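Local coordinates for protein trehalose-6-phosphate phosphatase (Cryptococcus neoformans, PDB 5DX9) that belongs to the trehalose-phosphatase family of the HAD superfamily and holds a magnesium ion beside a bound 6-O-phosphono-alpha-D-glucopyranose, at residues P4-A9 against G269-T274; V61-S66 against S91-P96; E192-L197 against R221-I226; I207-D212 against E217-A222. All blocks are in the same frame, centred on the assembly; numbering follows the deposited sequence.

Contact 1 of 4, residues P4-A9 against G269-T274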
loop_
_atom_site.group_PDB
_atom_site.type_symbol
_atom_site.label_atom_id
_atom_site.label_comp_id
_atom_site.label_asym_id
_atom_site.label_seq_id
_atom_site.Cartn_x
_atom_site.Cartn_y
_atom_site.Cartn_z
ATOM N N PRO A 4 11.653 7.082 -15.684
ATOM C CA PRO A 4 12.023 8.494 -15.600
ATOM C C PRO A 4 11.720 9.028 -14.207
ATOM O O PRO A 4 10.826 8.504 -13.540
ATOM C CB PRO A 4 11.129 9.155 -16.651
ATOM C CG PRO A 4 9.925 8.273 -16.709
ATOM C CD PRO A 4 10.429 6.873 -16.477
ATOM N N ALA A 5 12.453 10.043 -13.767
ATOM C CA ALA A 5 12.168 10.657 -12.483
ATOM C C ALA A 5 10.830 11.376 -12.578
ATOM O O ALA A 5 10.515 11.966 -13.611
ATOM C CB ALA A 5 13.275 11.613 -12.082
ATOM N N LEU A 6 10.041 11.305 -11.508
ATOM C CA LEU A 6 8.726 11.939 -11.475
ATOM C C LEU A 6 8.775 13.376 -11.984
ATOM O O LEU A 6 9.477 14.220 -11.430
ATOM C CB LEU A 6 8.158 11.914 -10.057
ATOM C CG LEU A 6 6.842 12.668 -9.854
ATOM C CD1 LEU A 6 5.693 11.992 -10.600
ATOM C CD2 LEU A 6 6.536 12.796 -8.369
ATOM N N ASP A 7 8.041 13.638 -13.058
ATOM C CA ASP A 7 7.956 14.977 -13.620
ATOM C C ASP A 7 7.016 15.822 -12.767
ATOM O O ASP A 7 5.819 15.918 -13.051
ATOM C CB ASP A 7 7.477 14.920 -15.072
ATOM C CG ASP A 7 7.535 16.271 -15.761
ATOM O OD1 ASP A 7 8.252 17.163 -15.263
ATOM O OD2 ASP A 7 6.873 16.435 -16.806
ATOM N N THR A 8 7.568 16.420 -11.713
ATOM C CA THR A 8 6.775 17.179 -10.749
ATOM C C THR A 8 6.060 18.353 -11.414
ATOM O O THR A 8 4.980 18.758 -10.981
ATOM C CB THR A 8 7.648 17.699 -9.585
ATOM O OG1 THR A 8 8.829 18.323 -10.106
ATOM C CG2 THR A 8 8.057 16.553 -8.670
ATOM N N ALA A 9 6.662 18.885 -12.473
ATOM C CA ALA A 9 6.058 19.973 -13.233
ATOM C C ALA A 9 4.760 19.513 -13.885
ATOM O O ALA A 9 3.710 20.126 -13.693
ATOM C CB ALA A 9 7.026 20.494 -14.282
ATOM N N GLY A 269 -3.497 10.272 -16.600
ATOM C CA GLY A 269 -3.819 10.816 -15.295
ATOM C C GLY A 269 -3.281 10.011 -14.120
ATOM O O GLY A 269 -3.435 10.414 -12.967
ATOM N N VAL A 270 -2.650 8.874 -14.407
ATOM C CA VAL A 270 -2.139 8.001 -13.347
ATOM C C VAL A 270 -0.643 8.212 -13.141
ATOM O O VAL A 270 0.157 8.023 -14.060
ATOM C CB VAL A 270 -2.398 6.507 -13.654
ATOM C CG1 VAL A 270 -1.811 5.621 -12.553
ATOM C CG2 VAL A 270 -3.884 6.242 -13.824
ATOM N N PHE A 271 -0.273 8.610 -11.929
ATOM C CA PHE A 271 1.129 8.816 -11.594
ATOM C C PHE A 271 1.618 7.777 -10.585
ATOM O O PHE A 271 1.718 8.052 -9.387
ATOM C CB PHE A 271 1.341 10.230 -11.060
ATOM C CG PHE A 271 1.153 11.300 -12.100
ATOM C CD1 PHE A 271 2.248 11.876 -12.725
ATOM C CD2 PHE A 271 -0.117 11.715 -12.467
ATOM C CE1 PHE A 271 2.079 12.856 -13.688
ATOM C CE2 PHE A 271 -0.291 12.694 -13.433
ATOM C CZ PHE A 271 0.809 13.263 -14.044
ATOM N N ALA A 272 1.924 6.582 -11.083
ATOM C CA ALA A 272 2.428 5.506 -10.238
ATOM C C ALA A 272 3.922 5.676 -10.010
ATOM O O ALA A 272 4.718 5.610 -10.949
ATOM C CB ALA A 272 2.130 4.152 -10.861
ATOM N N THR A 273 4.296 5.888 -8.753
ATOM C CA THR A 273 5.665 6.232 -8.414
ATOM C C THR A 273 6.274 5.250 -7.417
ATOM O O THR A 273 5.773 5.077 -6.305
ATOM C CB THR A 273 5.743 7.661 -7.831
ATOM O OG1 THR A 273 5.117 8.580 -8.737
ATOM C CG2 THR A 273 7.184 8.073 -7.621
ATOM N N THR A 274 7.358 4.601 -7.825
ATOM C CA THR A 274 8.113 3.768 -6.906
ATOM C C THR A 274 9.189 4.605 -6.235
ATOM O O THR A 274 9.650 5.597 -6.796
ATOM C CB THR A 274 8.770 2.566 -7.613
ATOM O OG1 THR A 274 9.293 1.663 -6.628
ATOM C CG2 THR A 274 9.901 3.025 -8.535
#

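Contact 2 of 4, residues V61-S66 against S91-P96. With G6P (6-O-phosphono-alpha-D-glucopyranose), chain B.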
loop_
_atom_site.group_PDB
_atom_site.type_symbol
_atom_site.label_atom_id
_atom_site.label_comp_id
_atom_site.label_asym_id
_atom_site.label_seq_id
_atom_site.Cartn_x
_atom_site.Cartn_y
_atom_site.Cartn_z
ATOM N N VAL A 61 -9.165 12.373 -2.197
ATOM C CA VAL A 61 -9.433 11.180 -1.398
ATOM C C VAL A 61 -8.098 10.545 -1.040
ATOM O O VAL A 61 -7.430 9.966 -1.896
ATOM C CB VAL A 61 -10.314 10.167 -2.135
ATOM C CG1 VAL A 61 -10.266 8.816 -1.433
ATOM C CG2 VAL A 61 -11.739 10.682 -2.224
ATOM N N VAL A 62 -7.711 10.668 0.223
ATOM C CA VAL A 62 -6.366 10.304 0.647
ATOM C C VAL A 62 -6.347 9.047 1.515
ATOM O O VAL A 62 -7.086 8.939 2.493
ATOM C CB VAL A 62 -5.708 11.455 1.422
ATOM C CG1 VAL A 62 -4.221 11.199 1.595
ATOM C CG2 VAL A 62 -5.949 12.775 0.701
ATOM N N TYR A 63 -5.487 8.104 1.145
ATOM C CA TYR A 63 -5.354 6.848 1.868
ATOM C C TYR A 63 -3.894 6.519 2.125
ATOM O O TYR A 63 -3.021 6.852 1.322
ATOM C CB TYR A 63 -5.991 5.696 1.087
ATOM C CG TYR A 63 -7.457 5.453 1.365
ATOM C CD1 TYR A 63 -7.864 4.378 2.145
ATOM C CD2 TYR A 63 -8.433 6.284 0.835
ATOM C CE1 TYR A 63 -9.201 4.143 2.395
ATOM C CE2 TYR A 63 -9.774 6.057 1.080
ATOM C CZ TYR A 63 -10.154 4.985 1.861
ATOM O OH TYR A 63 -11.489 4.751 2.109
ATOM N N LEU A 64 -3.634 5.864 3.249
ATOM C CA LEU A 64 -2.371 5.174 3.444
ATOM C C LEU A 64 -2.619 3.693 3.192
ATOM O O LEU A 64 -3.591 3.129 3.692
ATOM C CB LEU A 64 -1.815 5.402 4.850
ATOM C CG LEU A 64 -1.512 6.846 5.256
ATOM C CD1 LEU A 64 -0.779 6.872 6.587
ATOM C CD2 LEU A 64 -0.705 7.555 4.183
ATOM N N ILE A 65 -1.760 3.073 2.392
ATOM C CA ILE A 65 -1.863 1.645 2.130
ATOM C C ILE A 65 -0.568 0.988 2.568
ATOM O O ILE A 65 0.472 1.155 1.931
ATOM C CB ILE A 65 -2.152 1.350 0.647
ATOM C CG1 ILE A 65 -3.432 2.070 0.214
ATOM C CG2 ILE A 65 -2.275 -0.149 0.412
ATOM C CD1 ILE A 65 -3.890 1.732 -1.190
ATOM N N SER A 66 -0.632 0.254 3.674
ATOM C CA SER A 66 0.573 -0.206 4.347
ATOM C C SER A 66 0.476 -1.649 4.828
ATOM O O SER A 66 -0.613 -2.214 4.916
ATOM C CB SER A 66 0.878 0.714 5.530
ATOM O OG SER A 66 2.010 0.266 6.247
ATOM N N SER A 91 -5.788 -6.160 4.426
ATOM C CA SER A 91 -6.637 -7.049 5.209
ATOM C C SER A 91 -7.572 -6.225 6.094
ATOM O O SER A 91 -8.550 -6.741 6.635
ATOM C CB SER A 91 -5.790 -8.000 6.053
ATOM O OG SER A 91 -5.025 -7.283 7.001
ATOM N N PHE A 92 -7.261 -4.938 6.232
ATOM C CA PHE A 92 -8.103 -4.010 6.980
ATOM C C PHE A 92 -8.196 -2.668 6.268
ATOM O O PHE A 92 -7.236 -2.226 5.634
ATOM C CB PHE A 92 -7.569 -3.810 8.396
ATOM C CG PHE A 92 -7.599 -5.051 9.232
ATOM C CD1 PHE A 92 -8.805 -5.577 9.665
ATOM C CD2 PHE A 92 -6.425 -5.691 9.592
ATOM C CE1 PHE A 92 -8.841 -6.720 10.437
ATOM C CE2 PHE A 92 -6.453 -6.835 10.367
ATOM C CZ PHE A 92 -7.664 -7.350 10.790
ATOM N N VAL A 93 -9.352 -2.023 6.385
ATOM C CA VAL A 93 -9.592 -0.743 5.729
ATOM C C VAL A 93 -10.436 0.187 6.600
ATOM O O VAL A 93 -11.595 -0.105 6.892
ATOM C CB VAL A 93 -10.305 -0.934 4.373
ATOM C CG1 VAL A 93 -10.361 0.381 3.610
ATOM C CG2 VAL A 93 -9.603 -2.000 3.550
ATOM N N LYS A 94 -9.850 1.306 7.017
ATOM C CA LYS A 94 -10.600 2.327 7.741
ATOM C C LYS A 94 -10.808 3.566 6.877
ATOM O O LYS A 94 -9.902 4.387 6.729
ATOM C CB LYS A 94 -9.889 2.720 9.034
ATOM C CG LYS A 94 -10.540 3.900 9.734
ATOM C CD LYS A 94 -9.547 4.657 10.599
ATOM C CE LYS A 94 -10.111 6.003 11.024
ATOM N NZ LYS A 94 -9.125 6.818 11.783
ATOM N N GLN A 95 -12.003 3.695 6.310
ATOM C CA GLN A 95 -12.350 4.850 5.488
ATOM C C GLN A 95 -12.223 6.151 6.276
ATOM O O GLN A 95 -12.214 6.137 7.506
ATOM C CB GLN A 95 -13.769 4.708 4.944
ATOM C CG GLN A 95 -14.022 3.406 4.209
ATOM C CD GLN A 95 -15.442 3.299 3.696
ATOM O OE1 GLN A 95 -15.773 2.389 2.935
ATOM N NE2 GLN A 95 -16.292 4.233 4.111
ATOM N N PRO A 96 -12.119 7.281 5.560
ATOM C CA PRO A 96 -12.030 8.606 6.182
ATOM C C PRO A 96 -13.211 8.883 7.110
ATOM O O PRO A 96 -13.033 9.444 8.186
ATOM C CB PRO A 96 -12.037 9.557 4.981
ATOM C CG PRO A 96 -11.494 8.739 3.856
ATOM C CD PRO A 96 -12.019 7.353 4.092
HETATM C C1 G6P B . 7.537 -2.361 8.583
HETATM C C2 G6P B . 6.600 -3.033 9.578
HETATM C C3 G6P B . 6.283 -4.459 9.173
HETATM C C4 G6P B . 5.641 -4.483 7.801
HETATM C C5 G6P B . 6.321 -3.587 6.748
HETATM C C6 G6P B . 5.298 -2.990 5.763
HETATM O O1 G6P B . 8.857 -2.908 8.614
HETATM O O2 G6P B . 7.197 -3.003 10.873
HETATM O O3 G6P B . 5.339 -5.038 10.085
HETATM O O4 G6P B . 5.655 -5.864 7.416
HETATM O O5 G6P B . 7.008 -2.433 7.258
HETATM O O6 G6P B . 5.215 -1.549 5.898
HETATM P P G6P B . 4.744 -0.605 4.657
HETATM O O1P G6P B . 4.002 0.740 5.136
HETATM O O2P G6P B . 5.943 -0.206 3.885
HETATM O O3P G6P B . 3.766 -1.497 3.742
#

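Contact 3 of 4, residues E192-L197 against R221-I226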
loop_
_atom_site.group_PDB
_atom_site.type_symbol
_atom_site.label_atom_id
_atom_site.label_comp_id
_atom_site.label_asym_id
_atom_site.label_seq_id
_atom_site.Cartn_x
_atom_site.Cartn_y
_atom_site.Cartn_z
ATOM N N GLU A 192 -5.636 -4.899 -4.355
ATOM C CA GLU A 192 -7.085 -5.039 -4.272
ATOM C C GLU A 192 -7.712 -3.830 -3.591
ATOM O O GLU A 192 -8.840 -3.452 -3.899
ATOM C CB GLU A 192 -7.464 -6.321 -3.527
ATOM C CG GLU A 192 -7.221 -7.586 -4.329
ATOM C CD GLU A 192 -8.026 -7.613 -5.611
ATOM O OE1 GLU A 192 -9.051 -6.900 -5.686
ATOM O OE2 GLU A 192 -7.633 -8.343 -6.546
ATOM N N ILE A 193 -6.977 -3.231 -2.663
ATOM C CA ILE A 193 -7.450 -2.040 -1.971
ATOM C C ILE A 193 -7.552 -0.870 -2.942
ATOM O O ILE A 193 -8.540 -0.137 -2.950
ATOM C CB ILE A 193 -6.525 -1.655 -0.809
ATOM C CG1 ILE A 193 -6.473 -2.784 0.226
ATOM C CG2 ILE A 193 -6.980 -0.352 -0.175
ATOM C CD1 ILE A 193 -7.833 -3.214 0.739
ATOM N N VAL A 194 -6.517 -0.709 -3.761
ATOM C CA VAL A 194 -6.491 0.334 -4.775
ATOM C C VAL A 194 -7.683 0.205 -5.714
ATOM O O VAL A 194 -8.288 1.200 -6.106
ATOM C CB VAL A 194 -5.192 0.285 -5.598
ATOM C CG1 VAL A 194 -5.261 1.264 -6.764
ATOM C CG2 VAL A 194 -3.983 0.564 -4.708
ATOM N N ARG A 195 -8.018 -1.033 -6.061
ATOM C CA ARG A 195 -9.118 -1.297 -6.980
ATOM C C ARG A 195 -10.460 -1.011 -6.321
ATOM O O ARG A 195 -11.357 -0.443 -6.945
ATOM C CB ARG A 195 -9.059 -2.739 -7.478
ATOM C CG ARG A 195 -7.751 -3.068 -8.171
ATOM C CD ARG A 195 -7.977 -3.862 -9.436
ATOM N NE ARG A 195 -8.176 -5.281 -9.167
ATOM C CZ ARG A 195 -7.183 -6.155 -9.032
ATOM N NH1 ARG A 195 -5.924 -5.748 -9.131
ATOM N NH2 ARG A 195 -7.449 -7.433 -8.793
ATOM N N ARG A 196 -10.593 -1.410 -5.061
ATOM C CA ARG A 196 -11.760 -1.049 -4.268
ATOM C C ARG A 196 -11.954 0.464 -4.269
ATOM O O ARG A 196 -13.063 0.958 -4.471
ATOM C CB ARG A 196 -11.618 -1.557 -2.834
ATOM C CG ARG A 196 -12.639 -0.971 -1.870
ATOM C CD ARG A 196 -12.137 -1.040 -0.440
ATOM N NE ARG A 196 -13.046 -0.375 0.489
ATOM C CZ ARG A 196 -13.958 -1.007 1.215
ATOM N NH1 ARG A 196 -14.080 -2.325 1.125
ATOM N NH2 ARG A 196 -14.747 -0.324 2.034
ATOM N N LEU A 197 -10.863 1.192 -4.050
ATOM C CA LEU A 197 -10.915 2.649 -4.013
ATOM C C LEU A 197 -11.286 3.249 -5.368
ATOM O O LEU A 197 -12.015 4.239 -5.431
ATOM C CB LEU A 197 -9.577 3.221 -3.543
ATOM C CG LEU A 197 -9.167 2.838 -2.121
ATOM C CD1 LEU A 197 -8.066 3.754 -1.621
ATOM C CD2 LEU A 197 -10.369 2.877 -1.198
ATOM N N ARG A 221 0.532 -2.512 -10.518
ATOM C CA ARG A 221 -0.101 -3.394 -11.488
ATOM C C ARG A 221 -1.587 -3.098 -11.624
ATOM O O ARG A 221 -2.119 -3.056 -12.731
ATOM C CB ARG A 221 0.098 -4.865 -11.111
ATOM C CG ARG A 221 -0.592 -5.833 -12.073
ATOM C CD ARG A 221 -0.003 -7.232 -12.003
ATOM N NE ARG A 221 -0.048 -7.762 -10.648
ATOM C CZ ARG A 221 1.024 -8.058 -9.921
ATOM N NH1 ARG A 221 2.240 -7.898 -10.421
ATOM N NH2 ARG A 221 0.873 -8.529 -8.693
ATOM N N ALA A 222 -2.254 -2.897 -10.493
ATOM C CA ALA A 222 -3.680 -2.604 -10.502
ATOM C C ALA A 222 -3.945 -1.299 -11.246
ATOM O O ALA A 222 -4.965 -1.156 -11.919
ATOM C CB ALA A 222 -4.224 -2.532 -9.082
ATOM N N LEU A 223 -3.014 -0.357 -11.133
ATOM C CA LEU A 223 -3.152 0.941 -11.791
ATOM C C LEU A 223 -2.910 0.858 -13.291
ATOM O O LEU A 223 -3.118 1.835 -14.010
ATOM C CB LEU A 223 -2.193 1.958 -11.176
ATOM C CG LEU A 223 -2.605 2.483 -9.803
ATOM C CD1 LEU A 223 -1.568 3.459 -9.260
ATOM C CD2 LEU A 223 -3.975 3.132 -9.895
ATOM N N ARG A 224 -2.475 -0.310 -13.757
ATOM C CA ARG A 224 -2.266 -0.537 -15.181
ATOM C C ARG A 224 -3.366 -1.394 -15.797
ATOM O O ARG A 224 -3.875 -1.079 -16.872
ATOM C CB ARG A 224 -0.908 -1.191 -15.417
ATOM C CG ARG A 224 0.270 -0.242 -15.242
ATOM C CD ARG A 224 1.557 -1.008 -14.993
ATOM N NE ARG A 224 1.797 -2.015 -16.020
ATOM C CZ ARG A 224 2.638 -1.856 -17.035
ATOM N NH1 ARG A 224 3.330 -0.730 -17.156
ATOM N NH2 ARG A 224 2.791 -2.826 -17.923
ATOM N N THR A 225 -3.736 -2.470 -15.108
ATOM C CA THR A 225 -4.633 -3.469 -15.681
ATOM C C THR A 225 -6.098 -3.034 -15.734
ATOM O O THR A 225 -6.951 -3.789 -16.200
ATOM C CB THR A 225 -4.551 -4.802 -14.910
ATOM O OG1 THR A 225 -4.854 -4.581 -13.528
ATOM C CG2 THR A 225 -3.158 -5.409 -15.036
ATOM N N ILE A 226 -6.398 -1.828 -15.260
ATOM C CA ILE A 226 -7.734 -1.273 -15.470
ATOM C C ILE A 226 -7.894 -0.891 -16.938
ATOM O O ILE A 226 -9.008 -0.796 -17.454
ATOM C CB ILE A 226 -8.008 -0.042 -14.595
ATOM C CG1 ILE A 226 -6.897 0.996 -14.766
ATOM C CG2 ILE A 226 -8.163 -0.450 -13.146
ATOM C CD1 ILE A 226 -7.197 2.321 -14.100
#

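Contact 4 of 4, residues I207-D212 against E217-A222. With MG (magnesium ion), chain C.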
loop_
_atom_site.group_PDB
_atom_site.type_symbol
_atom_site.label_atom_id
_atom_site.label_comp_id
_atom_site.label_asym_id
_atom_site.label_seq_id
_atom_site.Cartn_x
_atom_site.Cartn_y
_atom_site.Cartn_z
ATOM N N ILE A 207 -4.754 10.083 -10.404
ATOM C CA ILE A 207 -4.347 9.123 -9.390
ATOM C C ILE A 207 -2.852 9.209 -9.117
ATOM O O ILE A 207 -2.035 9.122 -10.035
ATOM C CB ILE A 207 -4.697 7.676 -9.792
ATOM C CG1 ILE A 207 -6.213 7.498 -9.887
ATOM C CG2 ILE A 207 -4.124 6.693 -8.783
ATOM C CD1 ILE A 207 -6.635 6.090 -10.248
ATOM N N PHE A 208 -2.501 9.396 -7.851
ATOM C CA PHE A 208 -1.115 9.288 -7.428
ATOM C C PHE A 208 -0.972 8.113 -6.470
ATOM O O PHE A 208 -1.783 7.943 -5.560
ATOM C CB PHE A 208 -0.627 10.575 -6.766
ATOM C CG PHE A 208 0.805 10.510 -6.320
ATOM C CD1 PHE A 208 1.831 10.823 -7.196
ATOM C CD2 PHE A 208 1.128 10.109 -5.034
ATOM C CE1 PHE A 208 3.150 10.755 -6.793
ATOM C CE2 PHE A 208 2.445 10.037 -4.624
ATOM C CZ PHE A 208 3.459 10.359 -5.508
ATOM N N CYS A 209 0.057 7.301 -6.690
ATOM C CA CYS A 209 0.326 6.138 -5.850
ATOM C C CYS A 209 1.827 5.941 -5.713
ATOM O O CYS A 209 2.538 5.859 -6.713
ATOM C CB CYS A 209 -0.327 4.880 -6.434
ATOM S SG CYS A 209 -0.105 3.353 -5.460
ATOM N N ALA A 210 2.308 5.871 -4.477
ATOM C CA ALA A 210 3.732 5.694 -4.222
ATOM C C ALA A 210 4.004 4.536 -3.261
ATOM O O ALA A 210 3.226 4.283 -2.338
ATOM C CB ALA A 210 4.328 6.976 -3.681
ATOM N N GLY A 211 5.120 3.845 -3.488
ATOM C CA GLY A 211 5.523 2.713 -2.669
ATOM C C GLY A 211 6.965 2.326 -2.948
ATOM O O GLY A 211 7.479 2.571 -4.038
ATOM N N ASP A 212 7.619 1.707 -1.972
ATOM C CA ASP A 212 9.046 1.427 -2.085
ATOM C C ASP A 212 9.379 -0.061 -2.167
ATOM O O ASP A 212 10.496 -0.429 -2.526
ATOM C CB ASP A 212 9.783 2.034 -0.897
ATOM C CG ASP A 212 9.457 1.326 0.399
ATOM O OD1 ASP A 212 8.256 1.083 0.658
ATOM O OD2 ASP A 212 10.401 0.991 1.145
ATOM N N GLU A 217 4.222 -3.192 -5.727
ATOM C CA GLU A 217 4.064 -3.460 -7.149
ATOM C C GLU A 217 2.643 -3.940 -7.449
ATOM O O GLU A 217 2.164 -3.820 -8.578
ATOM C CB GLU A 217 5.091 -4.496 -7.627
ATOM C CG GLU A 217 6.546 -4.045 -7.497
ATOM C CD GLU A 217 6.889 -2.908 -8.444
ATOM O OE1 GLU A 217 6.371 -2.907 -9.578
ATOM O OE2 GLU A 217 7.669 -2.013 -8.052
ATOM N N ASP A 218 1.969 -4.487 -6.438
ATOM C CA ASP A 218 0.573 -4.890 -6.595
ATOM C C ASP A 218 -0.282 -3.665 -6.901
ATOM O O ASP A 218 -1.200 -3.720 -7.718
ATOM C CB ASP A 218 0.050 -5.595 -5.338
ATOM C CG ASP A 218 0.565 -7.016 -5.202
ATOM O OD1 ASP A 218 0.861 -7.653 -6.236
ATOM O OD2 ASP A 218 0.668 -7.497 -4.051
HETATM N N MSE A 219 0.030 -2.562 -6.228
HETATM C CA MSE A 219 -0.631 -1.290 -6.477
HETATM C C MSE A 219 -0.363 -0.799 -7.894
HETATM O O MSE A 219 -1.280 -0.384 -8.600
HETATM C CB MSE A 219 -0.170 -0.242 -5.465
HETATM C CG MSE A 219 -0.468 -0.612 -4.026
HETATM SE SE MSE A 219 -0.529 0.945 -2.864
HETATM C CE MSE A 219 1.348 1.473 -2.929
ATOM N N PHE A 220 0.899 -0.853 -8.309
ATOM C CA PHE A 220 1.288 -0.378 -9.630
ATOM C C PHE A 220 0.616 -1.198 -10.726
ATOM O O PHE A 220 0.171 -0.648 -11.736
ATOM C CB PHE A 220 2.808 -0.422 -9.790
ATOM C CG PHE A 220 3.551 0.356 -8.736
ATOM C CD1 PHE A 220 2.938 1.409 -8.074
ATOM C CD2 PHE A 220 4.856 0.029 -8.401
ATOM C CE1 PHE A 220 3.613 2.124 -7.103
ATOM C CE2 PHE A 220 5.536 0.738 -7.428
ATOM C CZ PHE A 220 4.915 1.785 -6.779
ATOM N N ARG A 221 0.532 -2.512 -10.518
ATOM C CA ARG A 221 -0.101 -3.394 -11.488
ATOM C C ARG A 221 -1.587 -3.098 -11.624
ATOM O O ARG A 221 -2.119 -3.056 -12.731
ATOM C CB ARG A 221 0.098 -4.865 -11.111
ATOM C CG ARG A 221 -0.592 -5.833 -12.073
ATOM C CD ARG A 221 -0.003 -7.232 -12.003
ATOM N NE ARG A 221 -0.048 -7.762 -10.648
ATOM C CZ ARG A 221 1.024 -8.058 -9.921
ATOM N NH1 ARG A 221 2.240 -7.898 -10.421
ATOM N NH2 ARG A 221 0.873 -8.529 -8.693
ATOM N N ALA A 222 -2.254 -2.897 -10.493
ATOM C CA ALA A 222 -3.680 -2.604 -10.502
ATOM C C ALA A 222 -3.945 -1.299 -11.246
ATOM O O ALA A 222 -4.965 -1.156 -11.919
ATOM C CB ALA A 222 -4.224 -2.532 -9.082
HETATM MG MG MG C . 6.895 0.486 2.342
HETATM O O HOH W 1 8.758 -0.398 2.713
HETATM O O HOH W 2 5.849 -0.883 1.228
#

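Contact 1 of 4, residues P4-A9 against G269-T274
Leu6 directs one methyl, CD1, at two strand residues that lie two apart, Phe271 and Thr273, and its side chain crosses each of theirs at about a right angle. With CG set anti to the backbone N (chi1 174°), the isobutyl group reaches toward strand 270-275. There CD1 lies 4.0 Å from Phe271 CD1, approaching the ring obliquely, and 3.9 Å from Thr273 OG1. No hydrogen bond joins the two segments. Phe271 and Thr273 both point toward the N-terminal segment, whereas Ala272 between them points away, the usual alternation of a beta strand; strand 270-275 is part of the mostly parallel sheet of the Rossmann-like HAD core. Leu6 and Pro4 also make backbone hydrogen bonds with His287 of the neighbouring strand 286-288. Asp7, the centre of an inverse gamma turn, then takes the N-cap position of helix 8-17. From that helix Phe11 meets the Phe271 ring edge-to-face, and Trp286 packs against both Phe271 and Thr273.

Contact 2 of 4, residues V61-S66 against S91-P96
Tyr63 reaches with the far end of its ring against the chain at Gln95 and Pro96, just after strand 92-94. Its hydroxyl comes up against carbon: Tyr63 OH lies 3.3 Å from Pro96 CD and 3.5 Å from Gln95 CA. The proline ring crosses the tyrosine at about a right angle, its CD also 3.8 Å from Tyr63 CZ, while Val93 CG1 stands at the ring edge, near the plane and 4.1 Å from Tyr63 CE1. Val61 CG1, on the same strand as Tyr63, takes another place at the edge, in plane. Leu197 of helix 190-200 packs on the ring, and Ile193 of that helix packs on Val93. Strand 84-87 lies between 60-65 and 92-94 in the HAD core sheet, so Tyr63 spans an intervening strand. A classic beta bulge, with Ser91 and Phe92 opposite Ala87, leads into strand 92-94. Ser66, just past strand 60-65, belongs to the ligand pocket; its OG, also hydrogen-bonded to Arg68 N, donates to O1P of 6-O-phosphono-alpha-D-glucopyranose, though the modelled 2.3 Å is too short to be trusted as a length. The polar ends of Lys94 and Gln95 turn to Glu74 and Arg196, and no hydrogen bond crosses between the segments. Cohesion between them therefore rests on apolar packing, while the Ser66 hydroxyl serves the phosphate and the backbone of Arg68.

Contact 3 of 4, residues E192-L197 against R221-I226
Arg195 has CG anti to its carbonyl carbon (chi1 -58°) and then bends at both chi2 and chi3 (-81° at the latter), folding the side chain around the methyl of Ala222. CG of Arg195 lies 3.7 Å from Ala222 CB, and NH1 closes in to 3.6 Å from the same methyl, which sits at the guanidinium edge, in its plane. Val194, the residue before it, has CG1 anti to the backbone N, and this methyl meets Leu223 CD2 at 3.9 Å, the two side chains crossing at about a right angle. Helices 190-200 and 217-225 lie side by side on one face of the Rossmann-like HAD sheet, with strand 206-211 between them in the chain. Val194 rests on Ile65 of strand 60-65, while Leu223 reaches Ile207 and Cys209. The outer side of the contact is more polar. Arg195 NH2 pairs with Glu192 OE2 one helical turn back, a salt bridge modelled at a doubtfully short 2.4 Å. The guanidinium of Arg221 is paired with Asp218 in the same way. Arg221 O takes three donors, the backbone N atoms of Arg224 and Thr225 and the Thr225 hydroxyl; Thr225 OG1 stands 3.2 Å from that oxygen, 38° out of the carbonyl plane.

Contact 4 of 4, residues I207-D212 against E217-A222
Strand 207-211 and helix 217-222 run nearly antiparallel, with 154° between their directions and 8.5 Å between their axes at closest approach. They form a beta-alpha unit of the Rossmann-like HAD core, the short connection after the strand beginning with the metal ligand Asp212. Cys209, its SG anti to the backbone N (chi1 -179°), points at residue 219, modelled as selenomethionine. The chain of Met219 bends at chi3 around that sulfur, setting CE 3.5 Å from Cys209 SG and 3.4 Å from Ala210 O. Phe220 comes in beside it with the tip of its ring: Gly211 O lies at the ring edge, in plane, 3.8 Å from Phe220 CZ. The sulfur of Cys209 also makes an oblique sulfur-aromatic contact, 5.4 Å from the Phe220 centroid. Glu217 OE1 takes another place at the ring edge, while both carboxylate oxygens of Glu217 are hydrogen-bonded in the loop at Thr282 and Leu283. Beyond Gly211, Asp212 faces away from the helix. Its OD1 binds the magnesium ion at 2.2 Å, together with Asn26 OD1, Asp28 O, two waters and phosphate oxygen O2P of 6-O-phosphono-alpha-D-glucopyranose.

Overall arrangement
From the N terminus, contact 1 opens at 4-9 and closes only at 269-274, so its loop encloses the other three. Contact 2 closes first, linking strand 60-65 with strand 92-94, before contacts 3 and 4 begin. Contact 3 opens on helix 190-200 and contact 4 on the next strand, 206-211; both end on helix 217-225, sharing Arg221 and Ala222. Strand 206-211 pairs directly with strand 270-275, joining contact 4 to contact 1. Ile65 of contact 2 packs on Val194 and Met219, so the two helices and the central strands form one core, with Ser66 and Asp212 at its phosphate and magnesium end.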